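Local coordinates for protein HpcE (Thermus thermophilus, PDB 1WZO) that probably catalyses the isomerisation of 2-hydroxyhepta-2,4-diene-1,7-dioate as a member of the fumarylacetoacetate hydrolase family, at residues 72-75 with 76-79; 204-207 with 208-211. All blocks are in the same frame, centred on the assembly; numbering follows the deposited sequence.

Contact 1 is a short 3-10 step between strands 69-73 and 78-79, contact 2 a type II beta turn just before strand 210-212; each is partly buried, and strand 46-50 runs beside both: it pairs antiparallel with strand 69-73, which leads into contact 1, and parallel with strand 210-212, which leaves contact 2. Within one chain their centres lie 14 Å apart and their nearest atoms about 7 Å, so they do not touch. Across the subunit interface they do, because Thr-204 and Glu-206 pack on Thr-76 of the second subunit. The chemistry differs: contact 1 relies on backbone bonds and small side-chain contacts, whereas in contact 2 a buried aspartate bonds back to the turn, salt-bridges to Lys-45 and meets two waters.

Contact 1: residues 72-75 with 76-79; sequences WKPN and TSLL
Asn-75, Thr-76 and Ser-77 form a short 3-10 turn that carries the chain from strand 69-73 into strand 78-79. Two bonds spanning three residues define it. Ser-77 N reaches Pro-74 O at 2.9 Å with an N-H...O angle of 162°, and Leu-78 N reaches Asn-75 O at 3.1 Å; in both the donor stands well above the carbonyl plane. Ser-77 OG also lies in the plane of the Pro-74 carbonyl, pointing at the same oxygen, but the bond is very short and the serine has two modelled conformers, so this second grip is doubtful in detail.

Two further side-chain pairs flank the turn. Asn-75 and Leu-78 run alongside each other in the same direction, ND2 of Asn-75 lying 3.8 Å from CD1 of Leu-78, while ND2 donates to Gly-44 O and thereby ties the turn to the segment before strand 46-50. Thr-76 crosses Pro-74 at about a right angle and packs against Lys-45 of the second subunit. Its chi1 of 39° sets OG1 between the backbone N and the carbonyl carbon, where this oxygen meets the proline ring, 3.6 Å from Pro-74 CB and 3.9 Å from Pro-74 CG.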
loop_
_atom_site.group_PDB
_atom_site.type_symbol
_atom_site.label_atom_id
_atom_site.label_comp_id
_atom_site.label_asym_id
_atom_site.label_seq_id
_atom_site.Cartn_x
_atom_site.Cartn_y
_atom_site.Cartn_z
ATOM N N TRP B 72 15.703 3.738 15.262
ATOM C CA TRP B 72 14.435 3.603 14.563
ATOM C C TRP B 72 13.200 3.946 15.387
ATOM O O TRP B 72 13.191 3.781 16.601
ATOM C CB TRP B 72 14.337 2.154 14.064
ATOM C CG TRP B 72 13.002 1.707 13.533
ATOM C CD1 TRP B 72 12.405 2.100 12.369
ATOM C CD2 TRP B 72 12.164 0.692 14.090
ATOM N NE1 TRP B 72 11.253 1.382 12.161
ATOM C CE2 TRP B 72 11.081 0.510 13.204
ATOM C CE3 TRP B 72 12.225 -0.090 15.254
ATOM C CZ2 TRP B 72 10.066 -0.423 13.441
ATOM C CZ3 TRP B 72 11.217 -1.018 15.490
ATOM C CH2 TRP B 72 10.151 -1.177 14.585
ATOM N N LYS B 73 12.169 4.448 14.710
ATOM C CA LYS B 73 10.883 4.742 15.335
ATOM C C LYS B 73 9.869 4.010 14.449
ATOM O O LYS B 73 9.782 4.276 13.246
ATOM C CB LYS B 73 10.569 6.247 15.348
ATOM C CG LYS B 73 11.419 7.095 16.297
ATOM C CD LYS B 73 11.026 6.973 17.785
ATOM C CE LYS B 73 9.749 7.749 18.132
ATOM N NZ LYS B 73 9.626 8.030 19.615
ATOM N N PRO B 74 9.106 3.066 15.022
ATOM C CA PRO B 74 8.105 2.308 14.263
ATOM C C PRO B 74 6.939 3.173 13.813
ATOM O O PRO B 74 6.589 4.144 14.480
ATOM C CB PRO B 74 7.669 1.228 15.250
ATOM C CG PRO B 74 7.787 1.916 16.557
ATOM C CD PRO B 74 9.104 2.659 16.438
ATOM N N ASN B 75 6.333 2.817 12.685
ATOM C CA ASN B 75 5.198 3.576 12.186
ATOM C C ASN B 75 4.054 3.528 13.201
ATOM O O ASN B 75 3.202 4.417 13.222
ATOM C CB ASN B 75 4.748 3.032 10.826
ATOM C CG ASN B 75 5.693 3.433 9.686
ATOM O OD1 ASN B 75 5.628 2.878 8.588
ATOM N ND2 ASN B 75 6.561 4.401 9.943
ATOM N N THR B 76 4.042 2.507 14.058
ATOM C CA THR B 76 2.995 2.407 15.069
ATOM C C THR B 76 3.140 3.450 16.185
ATOM O O THR B 76 2.247 3.600 17.016
ATOM C CB THR B 76 2.918 0.981 15.691
ATOM O OG1 THR B 76 4.237 0.459 15.865
ATOM C CG2 THR B 76 2.111 0.041 14.787
ATOM N N SER B 77 4.264 4.165 16.216
ATOM C CA SER B 77 4.433 5.219 17.212
ATOM C C SER B 77 3.789 6.507 16.681
ATOM O O SER B 77 3.471 7.412 17.446
ATOM C CB SER B 77 5.919 5.491 17.512
ATOM O OG SER B 77 6.648 5.833 16.350
ATOM N N LEU B 78 3.594 6.582 15.366
ATOM C CA LEU B 78 3.018 7.782 14.754
ATOM C C LEU B 78 1.671 8.205 15.326
ATOM O O LEU B 78 0.777 7.384 15.556
ATOM C CB LEU B 78 2.903 7.601 13.237
ATOM C CG LEU B 78 4.233 7.590 12.473
ATOM C CD1 LEU B 78 4.025 6.995 11.085
ATOM C CD2 LEU B 78 4.787 9.016 12.380
ATOM N N LEU B 79 1.535 9.510 15.549
ATOM C CA LEU B 79 0.315 10.076 16.097
ATOM C C LEU B 79 0.076 11.438 15.454
ATOM O O LEU B 79 1.004 12.224 15.299
ATOM C CB LEU B 79 0.456 10.243 17.612
ATOM C CG LEU B 79 -0.801 10.672 18.375
ATOM C CD1 LEU B 79 -1.797 9.510 18.444
ATOM C CD2 LEU B 79 -0.402 11.116 19.789
#

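Contact 2: residues 204-207 with 208-211; sequences TLEP and YDVL
Asp-209 OD2 is held by two groups: the backbone N of Glu-206, at 2.7 Å with an almost straight N-H...O angle of 174°, and Lys-45 NZ, with which it forms a salt bridge. The amide meets OD2 from above the carboxylate plane. Asp-209 has CG beside its own backbone N (chi1 -83°), which folds the carboxylate back over the residues it follows.

A type II beta turn from Glu-206 to Asp-209 brings these groups together. Its closing bond runs from Asp-209 N to Glu-206 O at 3.0 Å, so the two residues are joined by reciprocal bonds, one backbone to backbone and one backbone to side chain. Pro-207 and Tyr-208 occupy the central positions; Tyr-208 adopts the positive phi (83°) that this turn requires at its third residue, and its CD1 lies 4.1 Å from Pro-207 CB. The Glu-206 and Asp-209 carboxylates approach to 4.6 Å between OE1 and OD2, and Lys-45 and a water donating to Glu-206 OE1 and Asp-209 OD1 probably ease their repulsion. Another water donates to Pro-207 O at 2.8 Å and only weakly to Asp-209 OD1.

Leu-205 packs on Leu-196 and Ile-199 of helix 192-200. Beyond the turn, the chain enters strand 210-212, which lies between strand 46-50, its parallel neighbour, and the antiparallel strand 94-104.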
loop_
_atom_site.group_PDB
_atom_site.type_symbol
_atom_site.label_atom_id
_atom_site.label_comp_id
_atom_site.label_asym_id
_atom_site.label_seq_id
_atom_site.Cartn_x
_atom_site.Cartn_y
_atom_site.Cartn_z
ATOM N N THR B 204 19.065 2.795 1.112
ATOM C CA THR B 204 18.282 3.565 0.152
ATOM C C THR B 204 17.092 4.242 0.833
ATOM O O THR B 204 16.255 3.572 1.442
ATOM C CB THR B 204 17.745 2.666 -0.981
ATOM O OG1 THR B 204 18.844 2.078 -1.682
ATOM C CG2 THR B 204 16.905 3.486 -1.966
ATOM N N LEU B 205 17.020 5.570 0.751
ATOM C CA LEU B 205 15.891 6.281 1.346
ATOM C C LEU B 205 14.890 6.512 0.227
ATOM O O LEU B 205 15.258 6.913 -0.877
ATOM C CB LEU B 205 16.330 7.616 1.960
ATOM C CG LEU B 205 17.323 7.509 3.122
ATOM C CD1 LEU B 205 17.677 8.897 3.631
ATOM C CD2 LEU B 205 16.718 6.670 4.245
ATOM N N GLU B 206 13.623 6.250 0.510
ATOM C CA GLU B 206 12.580 6.390 -0.493
ATOM C C GLU B 206 11.673 7.571 -0.182
ATOM O O GLU B 206 11.653 8.064 0.948
ATOM C CB GLU B 206 11.759 5.093 -0.539
ATOM C CG GLU B 206 12.633 3.841 -0.653
ATOM C CD GLU B 206 11.855 2.543 -0.504
ATOM O OE1 GLU B 206 10.990 2.456 0.394
ATOM O OE2 GLU B 206 12.123 1.600 -1.271
ATOM N N PRO B 207 10.913 8.049 -1.185
ATOM C CA PRO B 207 10.004 9.179 -0.960
ATOM C C PRO B 207 9.098 8.882 0.237
ATOM O O PRO B 207 8.556 7.785 0.358
ATOM C CB PRO B 207 9.221 9.257 -2.269
ATOM C CG PRO B 207 10.255 8.842 -3.290
ATOM C CD PRO B 207 10.902 7.640 -2.603
ATOM N N TYR B 208 8.959 9.872 1.110
ATOM C CA TYR B 208 8.155 9.799 2.325
ATOM C C TYR B 208 8.835 9.145 3.521
ATOM O O TYR B 208 8.224 8.991 4.581
ATOM C CB TYR B 208 6.785 9.175 2.040
ATOM C CG TYR B 208 5.981 10.050 1.103
ATOM C CD1 TYR B 208 5.676 9.630 -0.190
ATOM C CD2 TYR B 208 5.614 11.343 1.479
ATOM C CE1 TYR B 208 5.029 10.481 -1.094
ATOM C CE2 TYR B 208 4.968 12.202 0.587
ATOM C CZ TYR B 208 4.682 11.764 -0.698
ATOM O OH TYR B 208 4.057 12.609 -1.589
ATOM N N ASP B 209 10.101 8.767 3.362
ATOM C CA ASP B 209 10.849 8.230 4.494
ATOM C C ASP B 209 11.109 9.479 5.331
ATOM O O ASP B 209 11.124 10.597 4.796
ATOM C CB ASP B 209 12.177 7.604 4.058
ATOM C CG ASP B 209 12.014 6.167 3.573
ATOM O OD1 ASP B 209 10.905 5.613 3.719
ATOM O OD2 ASP B 209 12.998 5.593 3.062
ATOM N N VAL B 210 11.327 9.310 6.630
ATOM C CA VAL B 210 11.525 10.467 7.506
ATOM C C VAL B 210 12.788 10.416 8.358
ATOM O O VAL B 210 13.162 9.362 8.880
ATOM C CB VAL B 210 10.312 10.629 8.463
ATOM C CG1 VAL B 210 10.552 11.785 9.440
ATOM C CG2 VAL B 210 9.037 10.852 7.653
ATOM N N LEU B 211 13.438 11.571 8.491
ATOM C CA LEU B 211 14.638 11.694 9.304
ATOM C C LEU B 211 14.346 12.644 10.451
ATOM O O LEU B 211 13.914 13.781 10.227
ATOM C CB LEU B 211 15.803 12.243 8.470
ATOM C CG LEU B 211 17.050 12.698 9.242
ATOM C CD1 LEU B 211 17.703 11.511 9.943
ATOM C CD2 LEU B 211 18.031 13.352 8.274
HETATM O O HOH W 1 10.356 3.210 3.071
HETATM O O HOH W 2 7.989 5.559 1.944
#